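Long-range contacts in VirX1 (Cyanophage Syn10, PDB 6QGM), which is a viral flavin-dependent halogenase of the tryptophan halogenase family that iodinates diverse substrates: residues H52-L57 with D162-I167; K63-M68 with D524-S529; I79-F84 with T271-M276. All blocks are in the same frame, centred on the assembly; numbering follows the deposited sequence.

In the fold
Contact 1 lies between the other two. Its centre is about 14 Å from that of contact 2 and about 21 Å from that of contact 3, and residues of strand 164-168 reach both. Tyr165 OH meets Asp64 OD1 of contact 2 at 2.7 Å, and the next residue sets His166 NE2 2.8 Å from Thr271 OG1 of contact 3; both are probable hydrogen bonds. Contacts 2 and 3 do not touch, their nearest atoms being about 12 Å apart. Contact 2 returns the end of the chain to its early part, enclosing contact 3 along the sequence. The structure is an apo form, so no bound flavin or substrate marks the active site.

Contact 1. Residues H52-L57 with D162-I167; sequences HFNKFL and DTAYHI
Asn54 and Tyr165 bring the helix 52-59 and the strand 164-168 together, with the short axes of 52-57 and 164-167 8.5 Å apart and nearly perpendicular. The Asn54 amide lies beside the tyrosine ring, the two planes 50° apart, and its OD1 comes to the ring edge, 3.3 Å from Tyr165 CE1. The same amide donates from ND2 to the backbone Thr163 O (3.2 Å). That donor stands above the carbonyl plane, while the acceptor lies close to the plane of the amide; ND2 also bonds to Gly51 O, so two carbonyls fix the amide's rotation.

The apolar half is densely filled. Leu57 CD1 reaches the Tyr165 ring at CE1, and Phe53 presents CD2 to Tyr165 CD1 at 3.7 Å. The tyrosine carbon lies at the edge of the Phe53 ring, but the ring planes, 65° apart, meet obliquely. The first torsion of Phe53 (chi1 -167°), with CG anti to the backbone N, aims the ring so that CZ meets Ile167 CD1 at 4.0 Å. On the looser, partly exposed side of the helix, His52 and Lys55 do not reach the strand, and Lys55 packs on Val482 of the second subunit.

Trp67 of helix 64-67 packs on Phe53, Leu57 and Ile167, helix 360-373 touches Phe53 through His363, and strands 46-48 and 74-76 flank strand 164-168.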
# COMPACT_ATOMS: atom_id res chain seq x y z
N HIS B 52 -11.29 23.91 3.34
CA HIS B 52 -10.92 23.92 1.90
C HIS B 52 -11.29 25.27 1.26
O HIS B 52 -10.51 25.78 0.43
CB HIS B 52 -11.64 22.76 1.15
CG HIS B 52 -10.90 21.45 0.98
ND1 HIS B 52 -10.72 20.54 2.02
CD2 HIS B 52 -10.36 20.88 -0.12
CE1 HIS B 52 -10.05 19.49 1.58
NE2 HIS B 52 -9.81 19.68 0.26
N PHE B 53 -12.46 25.80 1.62
CA PHE B 53 -13.05 27.06 1.08
C PHE B 53 -12.11 28.25 1.30
O PHE B 53 -12.11 29.17 0.47
CB PHE B 53 -14.39 27.33 1.76
CG PHE B 53 -15.25 28.39 1.12
CD1 PHE B 53 -15.73 28.24 -0.17
CD2 PHE B 53 -15.62 29.52 1.81
CE1 PHE B 53 -16.54 29.20 -0.75
CE2 PHE B 53 -16.41 30.49 1.23
CZ PHE B 53 -16.88 30.33 -0.05
N ASN B 54 -11.34 28.22 2.40
CA ASN B 54 -10.37 29.30 2.75
C ASN B 54 -9.32 29.40 1.63
O ASN B 54 -8.96 30.55 1.25
CB ASN B 54 -9.78 29.11 4.14
CG ASN B 54 -10.75 29.36 5.27
OD1 ASN B 54 -11.06 30.51 5.59
ND2 ASN B 54 -11.22 28.29 5.90
N LYS B 55 -8.85 28.26 1.09
CA LYS B 55 -7.85 28.23 -0.01
C LYS B 55 -8.43 28.96 -1.23
O LYS B 55 -7.69 29.75 -1.85
CB LYS B 55 -7.52 26.78 -0.41
CG LYS B 55 -6.42 26.59 -1.45
CD LYS B 55 -6.63 25.35 -2.28
CE LYS B 55 -5.36 24.98 -3.00
NZ LYS B 55 -5.32 23.53 -3.31
N PHE B 56 -9.69 28.68 -1.57
CA PHE B 56 -10.41 29.32 -2.70
C PHE B 56 -10.42 30.83 -2.45
O PHE B 56 -9.99 31.61 -3.33
CB PHE B 56 -11.82 28.73 -2.87
CG PHE B 56 -12.60 29.31 -4.02
CD1 PHE B 56 -12.44 28.80 -5.30
CD2 PHE B 56 -13.46 30.38 -3.83
CE1 PHE B 56 -13.12 29.37 -6.37
CE2 PHE B 56 -14.15 30.93 -4.90
CZ PHE B 56 -13.98 30.43 -6.16
N LEU B 57 -10.89 31.25 -1.28
CA LEU B 57 -10.99 32.69 -0.92
C LEU B 57 -9.61 33.36 -1.03
O LEU B 57 -9.53 34.46 -1.62
CB LEU B 57 -11.57 32.81 0.49
CG LEU B 57 -13.06 32.47 0.61
CD1 LEU B 57 -13.44 32.27 2.07
CD2 LEU B 57 -13.91 33.54 -0.07
N ASP B 162 -8.76 27.98 10.34
CA ASP B 162 -9.54 27.06 11.22
C ASP B 162 -10.96 27.59 11.42
O ASP B 162 -11.72 26.95 12.17
CB ASP B 162 -8.88 26.87 12.59
CG ASP B 162 -7.59 26.08 12.53
OD1 ASP B 162 -7.39 25.35 11.53
OD2 ASP B 162 -6.79 26.19 13.50
N THR B 163 -11.32 28.71 10.79
CA THR B 163 -12.71 29.20 10.73
C THR B 163 -13.16 29.17 9.28
O THR B 163 -12.48 29.79 8.45
CB THR B 163 -12.86 30.59 11.35
OG1 THR B 163 -12.26 30.60 12.65
CG2 THR B 163 -14.30 30.99 11.50
N ALA B 164 -14.25 28.45 9.01
CA ALA B 164 -14.98 28.45 7.72
C ALA B 164 -16.25 29.31 7.87
O ALA B 164 -16.29 30.13 8.80
CB ALA B 164 -15.30 27.03 7.31
N TYR B 165 -17.24 29.14 6.98
CA TYR B 165 -18.32 30.14 6.74
C TYR B 165 -19.65 29.45 6.45
O TYR B 165 -19.65 28.36 5.86
CB TYR B 165 -17.93 31.05 5.57
CG TYR B 165 -16.55 31.64 5.66
CD1 TYR B 165 -15.43 30.96 5.19
CD2 TYR B 165 -16.33 32.88 6.23
CE1 TYR B 165 -14.15 31.49 5.28
CE2 TYR B 165 -15.06 33.42 6.34
CZ TYR B 165 -13.97 32.73 5.85
OH TYR B 165 -12.72 33.28 5.94
N HIS B 166 -20.74 30.05 6.91
CA HIS B 166 -22.13 29.85 6.41
C HIS B 166 -22.42 30.95 5.39
O HIS B 166 -22.16 32.11 5.73
CB HIS B 166 -23.15 29.89 7.56
CG HIS B 166 -22.87 28.91 8.65
ND1 HIS B 166 -22.52 29.30 9.92
CD2 HIS B 166 -22.90 27.56 8.67
CE1 HIS B 166 -22.37 28.23 10.68
NE2 HIS B 166 -22.61 27.15 9.93
N ILE B 167 -22.87 30.62 4.19
CA ILE B 167 -23.09 31.60 3.08
C ILE B 167 -24.44 31.33 2.43
O ILE B 167 -24.91 30.17 2.44
CB ILE B 167 -21.93 31.52 2.07
CG1 ILE B 167 -21.97 30.23 1.25
CG2 ILE B 167 -20.58 31.71 2.76
CD1 ILE B 167 -20.88 30.12 0.22

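Contact 2. Residues K63-M68 with D524-S529; sequences KDEDWM and DEIYGS
Tyr527 OH hydrogen-bonds to Ala73 O, beyond the short helix, and also lies 3.4 Å from Met68 O, a contact rather than a bond, in which the carbonyl oxygen approaches the phenol ring obliquely. The ring is also stacked on Trp287, so both its hydroxyl and its flat surface are held by residues far earlier in the chain.

Next to it, Ile526 is the main apolar wedge and, on the 524-529 side, loses the most surface to the contact. With CG1 anti to the carbonyl carbon (chi1 -70°) and CG2 anti to the backbone N, the two branches meet different parts of the short helix. CG1 leads out to CD1, which sits 3.8 Å from Asp64 CB and 3.7 Å from Glu65 N, at the first turn of that helix. CG2 instead faces Met68 CB, also at 3.8 Å. The backbones are nearest here, Glu65 CA lying 4.7 Å from Ile526 CA.

The contact docks helix 518-527, the last helix of the chain, onto the short helix 64-67 in the early part of the sequence. The final helix widens into a pi-type turn at 524-527 and then ends at Gly528, whose positive phi takes the chain out of helical geometry. At the start of the other helix, Lys63 occupies the N-cap position.

Met68 is held from a second direction, its CG lying 3.7 Å above the centre of the neighbouring Trp67 ring. The Asp64 carboxylate faces away from Ile526's methyl: OD2 bonds to Tyr75 OH, and OD1 to Tyr165 OH. Toward solvent, Glu65 CG passes 4.2 Å from Glu525 O. The two glutamates would repel weakly at most, since their nearest charged oxygens, Glu65 OE2 and Glu525 OE1, are 7.0 Å apart and Glu525 is salt-bridged to Arg148.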
# COMPACT_ATOMS: atom_id res chain seq x y z
N LYS B 63 -11.15 39.25 1.13
CA LYS B 63 -11.11 39.56 2.58
C LYS B 63 -12.53 39.41 3.17
O LYS B 63 -13.49 39.92 2.55
CB LYS B 63 -10.59 40.99 2.83
CG LYS B 63 -9.25 41.36 2.21
CD LYS B 63 -8.19 40.29 2.30
CE LYS B 63 -6.95 40.59 1.47
NZ LYS B 63 -6.37 39.37 0.85
N ASP B 64 -12.64 38.75 4.33
CA ASP B 64 -13.91 38.50 5.06
C ASP B 64 -14.78 39.77 5.10
O ASP B 64 -16.00 39.68 4.85
CB ASP B 64 -13.62 37.97 6.46
CG ASP B 64 -13.11 36.53 6.52
OD1 ASP B 64 -13.01 35.88 5.45
OD2 ASP B 64 -12.83 36.07 7.65
N GLU B 65 -14.16 40.91 5.40
CA GLU B 65 -14.82 42.24 5.57
C GLU B 65 -15.66 42.55 4.33
O GLU B 65 -16.74 43.14 4.49
CB GLU B 65 -13.79 43.35 5.75
CG GLU B 65 -12.88 43.22 6.96
CD GLU B 65 -11.57 44.01 6.93
OE1 GLU B 65 -11.21 44.61 5.87
OE2 GLU B 65 -10.90 44.04 7.97
N ASP B 66 -15.18 42.17 3.14
CA ASP B 66 -15.71 42.64 1.83
C ASP B 66 -16.88 41.77 1.36
O ASP B 66 -17.93 42.35 0.98
CB ASP B 66 -14.61 42.64 0.77
CG ASP B 66 -13.47 43.61 1.07
OD1 ASP B 66 -13.63 44.49 1.93
OD2 ASP B 66 -12.42 43.47 0.43
N TRP B 67 -16.71 40.45 1.35
CA TRP B 67 -17.65 39.49 0.70
C TRP B 67 -18.71 38.99 1.68
O TRP B 67 -19.83 38.72 1.23
CB TRP B 67 -16.88 38.35 0.01
CG TRP B 67 -16.26 37.35 0.94
CD1 TRP B 67 -14.97 37.32 1.39
CD2 TRP B 67 -16.91 36.20 1.51
NE1 TRP B 67 -14.78 36.24 2.21
CE2 TRP B 67 -15.96 35.55 2.32
CE3 TRP B 67 -18.21 35.68 1.45
CZ2 TRP B 67 -16.25 34.37 3.01
CZ3 TRP B 67 -18.51 34.54 2.16
CH2 TRP B 67 -17.54 33.90 2.93
N MET B 68 -18.41 38.88 2.98
CA MET B 68 -19.33 38.23 3.95
C MET B 68 -20.65 38.99 4.01
O MET B 68 -21.71 38.40 3.87
CB MET B 68 -18.70 38.10 5.34
CG MET B 68 -17.66 37.02 5.40
SD MET B 68 -16.97 36.64 7.02
CE MET B 68 -18.41 35.93 7.82
N ASP B 524 -19.16 43.88 14.95
CA ASP B 524 -18.06 44.83 15.24
C ASP B 524 -16.96 44.70 14.19
O ASP B 524 -16.46 45.75 13.75
CB ASP B 524 -17.56 44.65 16.67
CG ASP B 524 -18.63 44.93 17.71
OD1 ASP B 524 -19.47 45.81 17.45
OD2 ASP B 524 -18.62 44.25 18.77
N GLU B 525 -16.63 43.48 13.74
CA GLU B 525 -15.46 43.21 12.86
C GLU B 525 -15.83 43.20 11.37
O GLU B 525 -14.97 43.58 10.57
CB GLU B 525 -14.82 41.86 13.20
CG GLU B 525 -14.51 41.65 14.66
CD GLU B 525 -13.53 42.62 15.28
OE1 GLU B 525 -12.48 42.85 14.68
OE2 GLU B 525 -13.84 43.17 16.35
N ILE B 526 -17.03 42.73 11.00
CA ILE B 526 -17.36 42.40 9.58
C ILE B 526 -18.46 43.32 9.07
O ILE B 526 -18.21 44.00 8.05
CB ILE B 526 -17.75 40.92 9.41
CG1 ILE B 526 -16.57 39.96 9.60
CG2 ILE B 526 -18.47 40.69 8.09
CD1 ILE B 526 -15.28 40.31 8.89
N TYR B 527 -19.62 43.33 9.73
CA TYR B 527 -20.84 44.04 9.27
C TYR B 527 -20.70 45.53 9.63
O TYR B 527 -20.77 46.36 8.70
CB TYR B 527 -22.09 43.31 9.78
CG TYR B 527 -22.42 42.05 9.01
CD1 TYR B 527 -23.25 42.08 7.90
CD2 TYR B 527 -21.90 40.82 9.39
CE1 TYR B 527 -23.54 40.94 7.18
CE2 TYR B 527 -22.18 39.67 8.68
CZ TYR B 527 -23.01 39.73 7.57
OH TYR B 527 -23.28 38.60 6.86
N GLY B 528 -20.41 45.85 10.89
CA GLY B 528 -20.40 47.24 11.40
C GLY B 528 -21.80 47.70 11.78
O GLY B 528 -22.00 48.92 11.87
N SER B 529 -22.75 46.75 11.92
CA SER B 529 -24.21 47.03 11.97
C SER B 529 -25.04 45.75 12.21
O SER B 529 -24.44 44.73 12.62
CB SER B 529 -24.64 47.69 10.68
OG SER B 529 -26.05 47.70 10.56

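Contact 3. Residues I79-F84 with T271-M276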
# COMPACT_ATOMS: atom_id res chain seq x y z
N ILE B 79 -18.71 21.47 13.01
CA ILE B 79 -19.98 20.73 12.73
C ILE B 79 -20.42 20.09 14.04
O ILE B 79 -19.62 19.35 14.64
CB ILE B 79 -19.83 19.67 11.63
CG1 ILE B 79 -19.15 20.23 10.38
CG2 ILE B 79 -21.19 19.09 11.29
CD1 ILE B 79 -18.93 19.20 9.29
N ARG B 80 -21.65 20.36 14.46
CA ARG B 80 -22.25 19.80 15.70
C ARG B 80 -23.20 18.67 15.30
O ARG B 80 -23.97 18.84 14.35
CB ARG B 80 -22.97 20.93 16.44
CG ARG B 80 -23.87 20.45 17.56
CD ARG B 80 -24.33 21.61 18.40
NE ARG B 80 -23.17 22.24 19.01
CZ ARG B 80 -23.11 23.51 19.39
NH1 ARG B 80 -24.15 24.30 19.26
NH2 ARG B 80 -21.99 23.98 19.92
N PHE B 81 -23.13 17.54 16.02
CA PHE B 81 -24.00 16.35 15.81
C PHE B 81 -24.88 16.16 17.05
O PHE B 81 -24.41 15.61 18.07
CB PHE B 81 -23.15 15.12 15.49
CG PHE B 81 -22.36 15.27 14.21
CD1 PHE B 81 -22.97 15.12 12.97
CD2 PHE B 81 -21.01 15.59 14.23
CE1 PHE B 81 -22.25 15.27 11.80
CE2 PHE B 81 -20.28 15.73 13.06
CZ PHE B 81 -20.90 15.58 11.84
N THR B 82 -26.11 16.64 16.94
CA THR B 82 -27.20 16.40 17.92
C THR B 82 -27.98 15.15 17.49
O THR B 82 -28.26 15.01 16.30
CB THR B 82 -28.11 17.63 18.05
OG1 THR B 82 -27.26 18.76 18.33
CG2 THR B 82 -29.18 17.47 19.11
N ASN B 83 -28.23 14.26 18.45
CA ASN B 83 -29.21 13.13 18.36
C ASN B 83 -28.65 11.95 17.54
O ASN B 83 -29.43 11.05 17.26
CB ASN B 83 -30.55 13.62 17.79
CG ASN B 83 -31.75 12.97 18.44
OD1 ASN B 83 -31.78 12.78 19.64
ND2 ASN B 83 -32.75 12.63 17.66
N PHE B 84 -27.35 11.91 17.23
CA PHE B 84 -26.75 10.96 16.27
C PHE B 84 -26.26 9.67 16.94
O PHE B 84 -26.25 8.63 16.26
CB PHE B 84 -25.58 11.59 15.51
CG PHE B 84 -25.92 11.94 14.08
CD1 PHE B 84 -26.46 13.18 13.76
CD2 PHE B 84 -25.71 11.02 13.06
CE1 PHE B 84 -26.78 13.49 12.45
CE2 PHE B 84 -26.02 11.34 11.75
CZ PHE B 84 -26.57 12.57 11.45
N THR B 271 -22.59 24.65 12.14
CA THR B 271 -23.62 23.88 11.41
C THR B 271 -24.06 22.71 12.30
O THR B 271 -23.21 21.85 12.58
CB THR B 271 -23.13 23.39 10.04
OG1 THR B 271 -22.56 24.46 9.28
CG2 THR B 271 -24.23 22.79 9.21
N ASP B 272 -25.30 22.72 12.79
CA ASP B 272 -25.89 21.61 13.58
C ASP B 272 -26.52 20.61 12.62
O ASP B 272 -27.21 21.02 11.66
CB ASP B 272 -26.93 22.07 14.60
CG ASP B 272 -27.45 20.96 15.51
OD1 ASP B 272 -26.65 20.10 15.91
OD2 ASP B 272 -28.66 20.97 15.81
N CYS B 273 -26.28 19.32 12.88
CA CYS B 273 -26.85 18.17 12.16
C CYS B 273 -27.62 17.34 13.18
O CYS B 273 -27.00 16.73 14.05
CB CYS B 273 -25.74 17.37 11.49
SG CYS B 273 -24.68 18.41 10.45
N HIS B 274 -28.94 17.38 13.08
CA HIS B 274 -29.89 16.72 14.02
C HIS B 274 -30.41 15.43 13.38
O HIS B 274 -31.17 15.54 12.41
CB HIS B 274 -31.03 17.67 14.35
CG HIS B 274 -31.90 17.15 15.44
ND1 HIS B 274 -31.85 17.66 16.69
CD2 HIS B 274 -32.80 16.15 15.46
CE1 HIS B 274 -32.72 17.02 17.46
NE2 HIS B 274 -33.30 16.08 16.73
N ALA B 275 -30.02 14.27 13.89
CA ALA B 275 -30.47 12.96 13.37
C ALA B 275 -31.96 12.79 13.68
O ALA B 275 -32.35 13.02 14.85
CB ALA B 275 -29.66 11.85 13.95
N MET B 276 -32.74 12.43 12.67
CA MET B 276 -34.22 12.25 12.72
C MET B 276 -34.55 10.77 12.54
O MET B 276 -33.61 9.95 12.64
CB MET B 276 -34.89 13.07 11.61
CG MET B 276 -34.49 14.53 11.63
SD MET B 276 -35.57 15.49 12.65
CE MET B 276 -36.98 15.67 11.55
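Complementary first torsions join Thr82 to Asp272: the threonine turns OG1 opposite its carbonyl carbon (chi1 -53°), while the aspartate swings CG opposite its backbone N (chi1 -175°). Thr82 OG1 then donates to Asp272 OD1 at 2.8 Å, on the syn side of the carboxylate. Arg80, on the same face, lays CG 3.3 Å from that oxygen.

Strands 78-82 and 270-275 run parallel within a mixed sheet. Four backbone bonds link them, that from Thr82 N to Cys273 O being weak. Asn83 extends the ladder by a side chain, ND2 bonding almost straight to Ala275 O (2.9 Å, 172°), and its CB lies over one face of the His274 ring in a CH-pi contact.

On the buried face, Ile79 CG2 lies 3.7 Å from Cys273 SG, and Cys273 CB packs on Phe81 CD1 at 3.9 Å. Ala275 CB lies over one face of the Phe84 ring, 3.5 Å above its plane, and Phe81 CD1 over the opposite face, toward its rim. The Arg80, Asp272 and Thr82 face is thus mainly polar, Arg80 being salt-bridged to Glu93, and the Ile79, Phe81 and Cys273 face mainly apolar, apart from the Thr271 hydroxyl, bonded to His166.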